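Local coordinates for lipoprotein (Shewanella oneidensis, PDB 3LHN) that is of unknown function but, as an NlpE-family lipoprotein with a calycin-like beta-barrel, probably acts in the cell envelope and may bind a lipid or another apolar ligand, at residues E34-C39 with I62-D67; I45-T50 with Y119-K124; L49-D54 with N99-L104; K60-Y63 with S69-K72; S84-S89 with Y94-N99. One frame throughout, in Å; residues are numbered along the deposited sequence. Where two conformers were deposited one is given.

Contact 1. Residues E34-C39 with I62-D67; sequences EGVLPC and IYLGKD
The sulfur of Cys39 is engaged twice: it forms a disulfide with Cys42 SG, and it also meets the aromatic ring of Tyr63 across the contact. SG of Cys39 lies 3.7 Å from CD2 of Tyr63 and 4.1 Å from CE2 of the same ring. The line from the ring centroid to the sulfur runs 83° off the ring normal, which makes this a sulfur-aromatic contact at the edge, close to the ring plane. Because SG stands anti to the backbone N (chi1 -175°), the Cys39 side chain projects across to strand 56-64. A second, smaller touch joins Val36 and Leu64, whose side chains meet at about a right angle, with CG1 of Val36 4.1 Å from CD1 of Leu64. The main chains stay apart, CA of Val36 being 9.1 Å from CA of Ile62, because strand 44-51 lies between them in the sheet: Ile45 bonds to Leu37, and Gln46 to Ile62. On its backbone side, Cys39 O is hydrogen-bonded to Tyr119 OH of the second subunit. At the ring's rim the sulfur faces weakly positive C-H groups, so the contact is probably mildly attractive, and it sets one sulfur of the disulfide beside the ring edge.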
# COMPACT_ATOMS: atom_id res chain seq x y z
N GLU A 34 -0.89 -21.65 5.24
CA GLU A 34 0.47 -21.15 5.16
C GLU A 34 0.99 -21.15 3.75
O GLU A 34 0.63 -22.02 2.91
CB GLU A 34 1.37 -22.08 5.99
CG GLU A 34 1.06 -22.08 7.47
CD GLU A 34 1.92 -23.03 8.30
OE1 GLU A 34 2.53 -23.96 7.75
OE2 GLU A 34 1.93 -22.89 9.52
N GLY A 35 1.84 -20.18 3.44
CA GLY A 35 2.54 -20.16 2.18
C GLY A 35 3.57 -19.07 2.19
O GLY A 35 3.75 -18.41 3.19
N VAL A 36 4.30 -18.93 1.09
CA VAL A 36 5.29 -17.87 0.93
C VAL A 36 4.88 -17.06 -0.31
O VAL A 36 4.99 -17.53 -1.44
CB VAL A 36 6.72 -18.37 0.80
CG1 VAL A 36 7.66 -17.10 0.70
CG2 VAL A 36 7.14 -19.27 1.99
N LEU A 37 4.33 -15.88 -0.08
CA LEU A 37 3.75 -15.05 -1.12
C LEU A 37 4.82 -14.17 -1.73
O LEU A 37 5.83 -13.83 -1.07
CB LEU A 37 2.68 -14.15 -0.51
CG LEU A 37 1.40 -14.76 0.08
CD1 LEU A 37 0.56 -13.75 0.83
CD2 LEU A 37 0.57 -15.44 -0.99
N PRO A 38 4.62 -13.73 -2.97
CA PRO A 38 5.56 -12.78 -3.54
C PRO A 38 5.55 -11.47 -2.82
O PRO A 38 4.51 -11.02 -2.35
CB PRO A 38 5.04 -12.61 -5.00
CG PRO A 38 4.32 -13.88 -5.26
CD PRO A 38 3.62 -14.16 -3.97
N CYS A 39 6.72 -10.82 -2.77
CA CYS A 39 6.89 -9.57 -2.04
C CYS A 39 7.27 -8.47 -3.01
O CYS A 39 8.15 -8.68 -3.82
CB CYS A 39 7.97 -9.77 -1.01
SG CYS A 39 8.24 -8.38 0.11
N ILE A 62 5.97 -12.75 7.75
CA ILE A 62 7.40 -12.47 7.90
C ILE A 62 7.93 -12.07 6.54
O ILE A 62 7.93 -12.86 5.57
CB ILE A 62 8.17 -13.67 8.40
CG1 ILE A 62 7.50 -14.18 9.70
CG2 ILE A 62 9.65 -13.36 8.58
CD1 ILE A 62 8.23 -15.37 10.31
N TYR A 63 8.35 -10.81 6.45
CA TYR A 63 8.96 -10.29 5.25
C TYR A 63 10.42 -10.71 5.25
O TYR A 63 11.24 -10.21 6.02
CB TYR A 63 8.76 -8.78 5.17
CG TYR A 63 7.34 -8.41 4.87
CD1 TYR A 63 6.34 -8.38 5.85
CD2 TYR A 63 6.96 -8.10 3.59
CE1 TYR A 63 5.01 -8.07 5.51
CE2 TYR A 63 5.66 -7.79 3.27
CZ TYR A 63 4.69 -7.77 4.22
OH TYR A 63 3.39 -7.46 3.85
N LEU A 64 10.73 -11.63 4.37
CA LEU A 64 12.02 -12.31 4.31
C LEU A 64 13.06 -11.44 3.61
O LEU A 64 12.74 -10.55 2.82
CB LEU A 64 11.89 -13.61 3.51
CG LEU A 64 10.85 -14.58 4.07
CD1 LEU A 64 10.66 -15.72 3.06
CD2 LEU A 64 11.24 -15.05 5.50
N GLY A 65 14.31 -11.74 3.89
CA GLY A 65 15.44 -11.09 3.26
C GLY A 65 16.45 -10.56 4.24
O GLY A 65 16.42 -10.86 5.45
N LYS A 66 17.33 -9.72 3.72
CA LYS A 66 18.43 -9.17 4.48
C LYS A 66 17.94 -8.19 5.55
O LYS A 66 18.66 -7.87 6.50
CB LYS A 66 19.44 -8.52 3.50
CG LYS A 66 20.17 -9.52 2.51
CD LYS A 66 20.83 -8.82 1.25
N ASP A 67 16.71 -7.68 5.38
CA ASP A 67 16.08 -6.74 6.31
C ASP A 67 14.74 -7.28 6.84
O ASP A 67 13.69 -6.71 6.55
CB ASP A 67 15.84 -5.42 5.59
CG ASP A 67 15.28 -4.36 6.51
OD1 ASP A 67 15.45 -4.51 7.74
OD2 ASP A 67 14.71 -3.36 6.00

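Contact 2. Residues I45-T50 with Y119-K124; sequences IQTTLT and YILKKK
Leu121 carries most of this contact, putting both of its methyl groups against strand 44-51, where Thr47 and Leu49 receive them. CD1 of Leu121 is the more involved branch: it lies 3.9 Å from CG2 of Thr47 and 4.1 Å from CB of Leu49, and so bridges two residues whose side chains point into the barrel from the same strand. CD2 of Leu121 stays with Thr47 alone, 4.1 Å from its CB. The side chains of Thr47 and Leu121 cross at about a right angle, and the leucine fork straddles the threonine methyl, which is within about 4 Å of both branches. That methyl is available because Thr47 holds CG2 anti to the backbone N and OG1 anti to the carbonyl carbon (chi1 -60°). The hydroxyl is thereby turned back along its own strand, where OG1 donates to Ile45 O at 2.9 Å. The donor stands well above the carbonyl plane, 63° out of it, so the bond does not use a lone pair of that oxygen. The nearest CA pair across the contact, Thr47 and Leu121, is 7.9 Å apart, too wide for pairing in a sheet: strand 31-37 separates the two in the barrel order. Chemically the meeting is aliphatic, the methyls of Leu121 against carbon atoms of Thr47 and Leu49, and a buried threonine can join it because its one polar atom is satisfied within its own strand.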
# COMPACT_ATOMS: atom_id res chain seq x y z
N ILE A 45 7.09 -13.34 1.36
CA ILE A 45 6.32 -13.09 2.58
C ILE A 45 5.88 -14.44 3.14
O ILE A 45 4.93 -15.05 2.61
CB ILE A 45 5.11 -12.20 2.38
CG1 ILE A 45 5.42 -10.97 1.52
CG2 ILE A 45 4.59 -11.75 3.74
CD1 ILE A 45 4.16 -10.18 1.15
N GLN A 46 6.56 -14.92 4.18
CA GLN A 46 6.16 -16.17 4.81
C GLN A 46 4.91 -15.88 5.61
O GLN A 46 4.95 -15.16 6.61
CB GLN A 46 7.30 -16.68 5.66
CG GLN A 46 7.04 -17.95 6.41
CD GLN A 46 8.31 -18.52 7.07
OE1 GLN A 46 9.43 -18.43 6.52
NE2 GLN A 46 8.14 -19.08 8.25
N THR A 47 3.81 -16.44 5.19
CA THR A 47 2.48 -16.07 5.65
C THR A 47 1.76 -17.19 6.37
O THR A 47 1.78 -18.33 5.92
CB THR A 47 1.64 -15.68 4.41
OG1 THR A 47 2.26 -14.58 3.76
CG2 THR A 47 0.16 -15.32 4.79
N THR A 48 1.13 -16.87 7.48
CA THR A 48 0.27 -17.78 8.25
C THR A 48 -1.02 -17.04 8.51
O THR A 48 -1.03 -15.96 9.12
CB THR A 48 0.93 -18.18 9.59
OG1 THR A 48 2.27 -18.68 9.36
CG2 THR A 48 0.08 -19.25 10.30
N LEU A 49 -2.12 -17.54 7.95
CA LEU A 49 -3.45 -16.90 8.06
C LEU A 49 -4.37 -17.89 8.73
O LEU A 49 -4.59 -18.99 8.23
CB LEU A 49 -3.94 -16.50 6.69
CG LEU A 49 -5.34 -15.92 6.61
CD1 LEU A 49 -5.54 -14.72 7.60
CD2 LEU A 49 -5.61 -15.46 5.17
N THR A 50 -4.90 -17.47 9.87
CA THR A 50 -5.79 -18.28 10.72
C THR A 50 -7.18 -17.68 10.65
O THR A 50 -7.37 -16.52 10.99
CB THR A 50 -5.31 -18.35 12.17
OG1 THR A 50 -3.99 -18.88 12.19
CG2 THR A 50 -6.21 -19.26 12.97
N TYR A 119 0.48 -17.74 -4.96
CA TYR A 119 -0.58 -17.06 -4.22
C TYR A 119 -1.45 -18.04 -3.41
O TYR A 119 -2.40 -17.64 -2.76
CB TYR A 119 -1.38 -16.18 -5.22
CG TYR A 119 -0.53 -15.07 -5.73
CD1 TYR A 119 -0.32 -13.91 -5.02
CD2 TYR A 119 0.15 -15.21 -6.93
CE1 TYR A 119 0.50 -12.90 -5.48
CE2 TYR A 119 1.00 -14.22 -7.39
CZ TYR A 119 1.17 -13.07 -6.66
OH TYR A 119 2.04 -12.10 -7.14
N ILE A 120 -1.06 -19.31 -3.40
CA ILE A 120 -1.79 -20.36 -2.67
C ILE A 120 -1.27 -20.46 -1.24
O ILE A 120 -0.05 -20.59 -1.00
CB ILE A 120 -1.60 -21.72 -3.32
CG1 ILE A 120 -2.19 -21.70 -4.73
CG2 ILE A 120 -2.32 -22.80 -2.46
CD1 ILE A 120 -1.80 -22.89 -5.57
N LEU A 121 -2.20 -20.40 -0.29
CA LEU A 121 -1.91 -20.75 1.11
C LEU A 121 -2.59 -22.10 1.41
O LEU A 121 -3.78 -22.21 1.35
CB LEU A 121 -2.42 -19.73 2.12
CG LEU A 121 -1.97 -18.29 1.86
CD1 LEU A 121 -2.58 -17.36 2.91
CD2 LEU A 121 -0.44 -18.15 1.87
N LYS A 122 -1.81 -23.13 1.68
CA LYS A 122 -2.38 -24.46 1.97
C LYS A 122 -2.63 -24.63 3.44
O LYS A 122 -1.89 -24.11 4.28
CB LYS A 122 -1.46 -25.57 1.53
CG LYS A 122 -1.13 -25.53 0.07
CD LYS A 122 -0.01 -26.50 -0.19
N LYS A 123 -3.65 -25.41 3.77
CA LYS A 123 -3.90 -25.74 5.15
C LYS A 123 -2.70 -26.36 5.77
O LYS A 123 -2.00 -27.18 5.14
CB LYS A 123 -4.99 -26.78 5.24
CG LYS A 123 -6.24 -26.26 5.60
CD LYS A 123 -7.21 -27.40 6.01
CE LYS A 123 -8.60 -26.89 5.94
NZ LYS A 123 -9.56 -28.05 5.97
N LYS A 124 -2.45 -26.03 7.02
CA LYS A 124 -1.26 -26.53 7.70
C LYS A 124 -1.25 -28.05 7.83
O LYS A 124 -2.28 -28.66 8.05
CB LYS A 124 -1.17 -25.92 9.10
CG LYS A 124 0.08 -26.34 9.86
CD LYS A 124 0.32 -25.45 11.05
CE LYS A 124 1.62 -25.76 11.79
NZ LYS A 124 2.81 -25.11 11.14

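Contact 3. Residues L49-D54 with N99-L104; sequences LTLQAD and NQLLML
Leu49 begins the contact by bringing CD2 to 3.5 Å from CD1 of Leu101, a tight approach for two methyl groups. Its CG is also near, 4.1 Å from the same CD1, and the two side chains cross at about a right angle. The second torsion of Leu49 (chi2 53°) swings CD2 rather than CD1 to this meeting. Thr50, next along, points its CB away from residues 99-104. Leu51 returns to the interior and reaches toward Leu101 tip to tip: its CD1 is 4.0 Å from CD1 of Leu101 and 4.1 Å from CD2. One methyl of Leu51 thus spans the fork of Leu101, while CD1 of Leu101 touches both leucines of the first segment. With the CA atoms of Leu49 and Leu101 9.1 Å apart, the backbones are linked through the side chains alone, and the three leucines form a wholly apolar, buried cluster. Around them, strand 93-97 contributes Tyr94, which touches Leu49 and Leu101, and strand 85-88 adds Leu88 against Leu49 and Ile86 against Leu51. Trp29 also packs on Leu51. Strand 44-51 therefore meets strand 100-103 across the barrel interior, whereas Leu101 is bonded through its backbone to Leu121 of the adjoining strand 120-123.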
# COMPACT_ATOMS: atom_id res chain seq x y z
N LEU A 49 -2.12 -17.54 7.95
CA LEU A 49 -3.45 -16.90 8.06
C LEU A 49 -4.37 -17.89 8.73
O LEU A 49 -4.59 -18.99 8.23
CB LEU A 49 -3.94 -16.50 6.69
CG LEU A 49 -5.34 -15.92 6.61
CD1 LEU A 49 -5.54 -14.72 7.60
CD2 LEU A 49 -5.61 -15.46 5.17
N THR A 50 -4.90 -17.47 9.87
CA THR A 50 -5.79 -18.28 10.72
C THR A 50 -7.18 -17.68 10.65
O THR A 50 -7.37 -16.52 10.99
CB THR A 50 -5.31 -18.35 12.17
OG1 THR A 50 -3.99 -18.88 12.19
CG2 THR A 50 -6.21 -19.26 12.97
N LEU A 51 -8.16 -18.47 10.24
CA LEU A 51 -9.56 -18.07 10.13
C LEU A 51 -10.37 -18.78 11.20
O LEU A 51 -10.23 -19.99 11.41
CB LEU A 51 -10.16 -18.44 8.77
CG LEU A 51 -9.42 -17.98 7.53
CD1 LEU A 51 -10.25 -18.41 6.28
CD2 LEU A 51 -9.17 -16.45 7.51
N GLN A 52 -11.23 -18.06 11.89
CA GLN A 52 -12.20 -18.66 12.82
C GLN A 52 -13.60 -18.66 12.26
O GLN A 52 -13.97 -17.80 11.45
CB GLN A 52 -12.22 -17.89 14.14
CG GLN A 52 -10.92 -17.67 14.76
CD GLN A 52 -10.19 -18.92 15.19
OE1 GLN A 52 -10.81 -20.00 15.44
NE2 GLN A 52 -8.87 -18.79 15.34
N ALA A 53 -14.45 -19.55 12.78
CA ALA A 53 -15.83 -19.70 12.34
C ALA A 53 -16.62 -18.43 12.52
O ALA A 53 -17.60 -18.19 11.79
CB ALA A 53 -16.52 -20.86 13.12
N ASP A 54 -16.24 -17.58 13.50
CA ASP A 54 -16.95 -16.31 13.73
C ASP A 54 -16.50 -15.15 12.85
O ASP A 54 -16.85 -13.99 13.08
CB ASP A 54 -16.89 -15.96 15.22
CG ASP A 54 -15.52 -15.59 15.67
OD1 ASP A 54 -14.58 -15.50 14.86
OD2 ASP A 54 -15.36 -15.39 16.91
N ASN A 99 -8.98 -27.24 1.31
CA ASN A 99 -7.69 -27.24 1.99
C ASN A 99 -6.76 -26.09 1.60
O ASN A 99 -5.54 -26.23 1.70
CB ASN A 99 -6.99 -28.56 1.78
CG ASN A 99 -7.77 -29.71 2.40
OD1 ASN A 99 -8.36 -29.56 3.47
ND2 ASN A 99 -7.74 -30.88 1.72
N GLN A 100 -7.31 -24.99 1.12
CA GLN A 100 -6.47 -23.84 0.74
C GLN A 100 -7.23 -22.56 0.64
O GLN A 100 -8.49 -22.53 0.55
CB GLN A 100 -5.84 -24.15 -0.63
CG GLN A 100 -6.83 -24.16 -1.78
CD GLN A 100 -6.17 -24.20 -3.15
OE1 GLN A 100 -5.34 -25.05 -3.40
NE2 GLN A 100 -6.47 -23.23 -3.98
N LEU A 101 -6.45 -21.49 0.70
CA LEU A 101 -6.91 -20.15 0.32
C LEU A 101 -6.07 -19.68 -0.85
O LEU A 101 -4.86 -19.98 -0.93
CB LEU A 101 -6.76 -19.17 1.47
CG LEU A 101 -7.41 -19.47 2.79
CD1 LEU A 101 -7.04 -18.41 3.83
CD2 LEU A 101 -8.92 -19.60 2.61
N LEU A 102 -6.68 -19.02 -1.80
CA LEU A 102 -5.94 -18.48 -2.94
C LEU A 102 -6.07 -16.99 -2.90
O LEU A 102 -7.16 -16.45 -3.01
CB LEU A 102 -6.50 -19.04 -4.25
CG LEU A 102 -5.92 -18.51 -5.58
CD1 LEU A 102 -4.48 -18.99 -5.70
CD2 LEU A 102 -6.73 -19.01 -6.73
N MSE A 103 -4.95 -16.26 -2.78
CA MSE A 103 -5.04 -14.81 -2.74
C MSE A 103 -5.44 -14.32 -4.13
O MSE A 103 -4.85 -14.74 -5.13
CB MSE A 103 -3.72 -14.14 -2.33
CG MSE A 103 -3.80 -12.66 -2.36
SE MSE A 103 -2.11 -11.80 -1.97
CE MSE A 103 -2.47 -11.71 -0.14
N LEU A 104 -6.37 -13.38 -4.17
CA LEU A 104 -6.93 -12.80 -5.38
C LEU A 104 -6.36 -11.39 -5.54
O LEU A 104 -5.76 -10.82 -4.63
CB LEU A 104 -8.46 -12.72 -5.29
CG LEU A 104 -9.13 -14.08 -5.08
CD1 LEU A 104 -10.59 -13.86 -4.75
CD2 LEU A 104 -8.98 -14.99 -6.28

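Contact 4. Residues K60-Y63 with S69-K72; sequences KSIY and SIFK
Tyr63 leans along its own strand toward Phe71, meeting Ser69 on the way. Its CB lies 3.5 Å from OG of Ser69, the residue paired with it, and CG stays near the same oxygen. Farther out the ring passes to Phe71: CD1 of Tyr63 is 3.6 Å from CD1 of Phe71, and CE1 of Tyr63 is 3.5 Å from that same carbon. The ring planes stand at 54°, an oblique pairing. Having CG anti to the carbonyl carbon (chi1 -72°) directs the tyrosine ring this way. Behind the aromatics the backbones are joined at Ser61 and Phe71 by two mutual bonds, Ser61 N to Phe71 O and Phe71 N to Ser61 O, each 2.8 Å. Tyr63 N gives another to Ser69 O at 2.9 Å; the return bond from Ser69 N to Tyr63 O is weak. The opposite face carries Ile62 and Ile70, side by side with CG1 of Ile62 4.2 Å from CG1 of Ile70. There CE of Lys60 is 4.0 Å from CG2 of Ile70. N-to-C directions at 165°, the bonded ladder and the short link mark strands 56-64 and 69-79 as an antiparallel beta hairpin, the second continuing the sheet into the third subunit.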
# COMPACT_ATOMS: atom_id res chain seq x y z
N LYS A 60 -0.06 -13.61 10.34
CA LYS A 60 1.34 -13.32 10.57
C LYS A 60 2.03 -13.31 9.21
O LYS A 60 1.86 -14.22 8.38
CB LYS A 60 1.98 -14.33 11.51
CG LYS A 60 3.48 -14.09 11.69
CD LYS A 60 4.05 -15.19 12.58
CE LYS A 60 5.39 -14.87 13.12
NZ LYS A 60 5.80 -16.08 13.93
N SER A 61 2.86 -12.32 9.01
CA SER A 61 3.60 -12.14 7.74
C SER A 61 5.05 -11.85 8.07
O SER A 61 5.30 -10.81 8.66
CB SER A 61 3.07 -10.96 6.93
OG SER A 61 1.67 -11.09 6.64
N ILE A 62 5.97 -12.75 7.75
CA ILE A 62 7.40 -12.47 7.90
C ILE A 62 7.93 -12.07 6.54
O ILE A 62 7.93 -12.86 5.57
CB ILE A 62 8.17 -13.67 8.40
CG1 ILE A 62 7.50 -14.18 9.70
CG2 ILE A 62 9.65 -13.36 8.58
CD1 ILE A 62 8.23 -15.37 10.31
N TYR A 63 8.35 -10.81 6.45
CA TYR A 63 8.96 -10.29 5.25
C TYR A 63 10.42 -10.71 5.25
O TYR A 63 11.24 -10.21 6.02
CB TYR A 63 8.76 -8.78 5.17
CG TYR A 63 7.34 -8.41 4.87
CD1 TYR A 63 6.34 -8.38 5.85
CD2 TYR A 63 6.96 -8.10 3.59
CE1 TYR A 63 5.01 -8.07 5.51
CE2 TYR A 63 5.66 -7.79 3.27
CZ TYR A 63 4.69 -7.77 4.22
OH TYR A 63 3.39 -7.46 3.85
N SER A 69 11.33 -8.31 8.72
CA SER A 69 10.38 -7.74 9.63
C SER A 69 9.22 -8.68 9.78
O SER A 69 9.03 -9.55 8.94
CB SER A 69 9.86 -6.43 9.10
OG SER A 69 9.38 -6.54 7.80
N ILE A 70 8.46 -8.48 10.84
CA ILE A 70 7.33 -9.33 11.14
C ILE A 70 6.09 -8.51 11.39
O ILE A 70 6.08 -7.60 12.24
CB ILE A 70 7.61 -10.20 12.35
CG1 ILE A 70 8.88 -11.06 12.09
CG2 ILE A 70 6.35 -11.03 12.71
CD1 ILE A 70 9.22 -12.09 13.22
N PHE A 71 5.02 -8.81 10.66
CA PHE A 71 3.73 -8.16 10.84
C PHE A 71 2.76 -9.13 11.43
O PHE A 71 2.73 -10.32 11.03
CB PHE A 71 3.11 -7.79 9.50
CG PHE A 71 3.59 -6.58 8.90
CD1 PHE A 71 4.93 -6.43 8.56
CD2 PHE A 71 2.70 -5.55 8.58
CE1 PHE A 71 5.40 -5.28 7.97
CE2 PHE A 71 3.17 -4.38 7.97
CZ PHE A 71 4.52 -4.26 7.66
N LYS A 72 1.93 -8.68 12.34
CA LYS A 72 0.87 -9.50 12.89
C LYS A 72 -0.39 -8.67 12.88
O LYS A 72 -0.36 -7.60 13.47
CB LYS A 72 1.18 -9.92 14.29
CG LYS A 72 2.37 -10.77 14.42
CD LYS A 72 2.52 -11.21 15.80
CE LYS A 72 3.92 -11.73 16.09
NZ LYS A 72 4.00 -12.40 17.43

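Contact 5. Residues S84-S89 with Y94-N99; sequences SKITLS and YLVGEN
This is the beta hairpin of strands 85-88 and 93-97, two neighbouring staves of the barrel, in which Ile86 pairs with Tyr94. These two form an antiparallel hydrogen-bonded pair: Ile86 N donates to Tyr94 O and Tyr94 N donates to Ile86 O, both at 2.9 Å. The ladder continues at Ser84, whose O accepts from Val96 N at 3.0 Å in a nearly straight bond (176° at the hydrogen). A water extends the link beyond it, accepting from Ser84 OG at 2.7 Å and donating to Val96 O.

On the face turned into the barrel, Ile86 uses both branches. CG1, lodged between the backbone N and the carbonyl carbon (chi1 60°), lies 3.9 Å from CB of Tyr94. CG2 lies 3.8 Å from CG2 of Val96, the two side chains crossing at about a right angle. Farther along, CD1 of Leu88 comes to 3.9 Å from CE1 of Tyr94, at an oblique approach to the ring. The reverse face carries Lys85 and Leu95, a non-hydrogen-bonded pair in which CG of Lys85 touches CD1 of Leu95. The extended lysine then leads away, and its NZ is hydrogen-bonded to Gly108 O.

Phe77 and Trp79 of strand 69-79 cover Ile86 on one flank, and Leu101 of strand 100-103 meets Tyr94 and Val96 on the other. The N-to-C directions of the short strand segments stand at 134°, well short of antiparallel, so the hairpin is strongly twisted, as befits the up-and-down antiparallel barrel of calycin-like proteins, with Ile86, Tyr94 and Val96 turned inward and Lys85 and Leu95 outward.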
# COMPACT_ATOMS: atom_id res chain seq x y z
N SER A 84 -17.99 -17.41 -1.30
CA SER A 84 -16.84 -17.97 -1.92
C SER A 84 -15.54 -17.22 -1.65
O SER A 84 -14.46 -17.85 -1.58
CB SER A 84 -17.13 -17.91 -3.43
OG SER A 84 -16.04 -18.35 -4.14
N LYS A 85 -15.63 -15.91 -1.53
CA LYS A 85 -14.45 -15.08 -1.42
C LYS A 85 -14.54 -14.28 -0.16
O LYS A 85 -15.60 -13.76 0.18
CB LYS A 85 -14.33 -14.16 -2.62
CG LYS A 85 -14.13 -14.89 -3.94
CD LYS A 85 -14.19 -13.95 -5.15
CE LYS A 85 -13.98 -14.73 -6.43
NZ LYS A 85 -14.06 -13.85 -7.64
N ILE A 86 -13.41 -14.14 0.54
CA ILE A 86 -13.34 -13.35 1.75
C ILE A 86 -12.46 -12.11 1.55
O ILE A 86 -11.49 -12.13 0.78
CB ILE A 86 -12.83 -14.19 2.96
CG1 ILE A 86 -11.46 -14.77 2.73
CG2 ILE A 86 -13.85 -15.29 3.28
CD1 ILE A 86 -10.85 -15.41 3.98
N THR A 87 -12.83 -11.04 2.23
CA THR A 87 -12.05 -9.81 2.25
C THR A 87 -11.64 -9.54 3.70
O THR A 87 -12.51 -9.40 4.57
CB THR A 87 -12.88 -8.64 1.74
OG1 THR A 87 -13.35 -8.90 0.39
CG2 THR A 87 -12.05 -7.33 1.73
N LEU A 88 -10.35 -9.52 3.94
CA LEU A 88 -9.80 -9.22 5.28
C LEU A 88 -9.86 -7.72 5.53
O LEU A 88 -10.04 -6.93 4.60
CB LEU A 88 -8.38 -9.69 5.41
CG LEU A 88 -7.98 -11.13 5.05
CD1 LEU A 88 -6.52 -11.46 5.42
CD2 LEU A 88 -8.90 -12.17 5.68
N SER A 89 -9.78 -7.33 6.79
CA SER A 89 -9.83 -5.92 7.16
C SER A 89 -8.70 -5.07 6.53
O SER A 89 -8.85 -3.84 6.49
CB SER A 89 -9.78 -5.83 8.69
OG SER A 89 -8.54 -6.36 9.14
N TYR A 94 -9.29 -13.37 -0.67
CA TYR A 94 -8.95 -14.75 -0.92
C TYR A 94 -10.14 -15.56 -1.39
O TYR A 94 -11.26 -15.36 -0.93
CB TYR A 94 -8.43 -15.46 0.34
CG TYR A 94 -7.09 -14.98 0.84
CD1 TYR A 94 -6.99 -13.90 1.66
CD2 TYR A 94 -5.94 -15.68 0.51
CE1 TYR A 94 -5.73 -13.44 2.11
CE2 TYR A 94 -4.70 -15.29 0.96
CZ TYR A 94 -4.61 -14.18 1.75
OH TYR A 94 -3.35 -13.83 2.18
N LEU A 95 -9.87 -16.50 -2.27
CA LEU A 95 -10.86 -17.48 -2.71
C LEU A 95 -10.69 -18.66 -1.77
O LEU A 95 -9.61 -19.25 -1.66
CB LEU A 95 -10.62 -17.92 -4.15
CG LEU A 95 -11.52 -19.02 -4.70
CD1 LEU A 95 -12.93 -18.54 -4.90
CD2 LEU A 95 -10.91 -19.44 -6.04
N VAL A 96 -11.78 -19.05 -1.10
CA VAL A 96 -11.70 -20.13 -0.11
C VAL A 96 -11.96 -21.44 -0.84
O VAL A 96 -13.02 -21.60 -1.46
CB VAL A 96 -12.74 -19.92 1.00
CG1 VAL A 96 -12.65 -21.02 2.09
CG2 VAL A 96 -12.59 -18.53 1.65
N GLY A 97 -11.01 -22.37 -0.78
CA GLY A 97 -11.11 -23.58 -1.51
C GLY A 97 -10.85 -24.80 -0.64
O GLY A 97 -10.65 -24.71 0.55
N GLU A 98 -10.82 -25.97 -1.27
CA GLU A 98 -10.55 -27.21 -0.53
C GLU A 98 -9.10 -27.24 -0.02
O GLU A 98 -8.12 -27.30 -0.82
CB GLU A 98 -10.84 -28.44 -1.41
CG GLU A 98 -12.33 -28.52 -1.70
CD GLU A 98 -12.82 -29.85 -2.21
OE1 GLU A 98 -12.24 -30.89 -1.80
OE2 GLU A 98 -13.90 -29.82 -2.88
N ASN A 99 -8.98 -27.24 1.31
CA ASN A 99 -7.69 -27.24 1.99
C ASN A 99 -6.76 -26.09 1.60
O ASN A 99 -5.54 -26.23 1.70
CB ASN A 99 -6.99 -28.56 1.78
CG ASN A 99 -7.77 -29.71 2.40
OD1 ASN A 99 -8.36 -29.56 3.47
ND2 ASN A 99 -7.74 -30.88 1.72
O HOH W 1 -14.95 -20.61 -3.15

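How the contacts relate
All five contacts belong to one antiparallel barrel whose eight strands follow chain order. Contacts 4 and 5 are hairpins of sequence neighbours, their centres about 20 Å apart. Contacts 1, 2 and 3 join strands that are not adjacent: contact 1 steps over strand 44-51, while contacts 2 and 3 reach inward from that strand to strands 120-123 and 100-103. Contacts 2 and 3 share Leu49, with centres about 8 Å apart. Contact 5 is nested inside the loops closed by both, and its centre lies about 5 Å from that of contact 3, making one interior core. Contacts 1 and 4 share Ile62 and Tyr63, centres about 8 Å apart; contact 4 also continues the sheet into the third subunit.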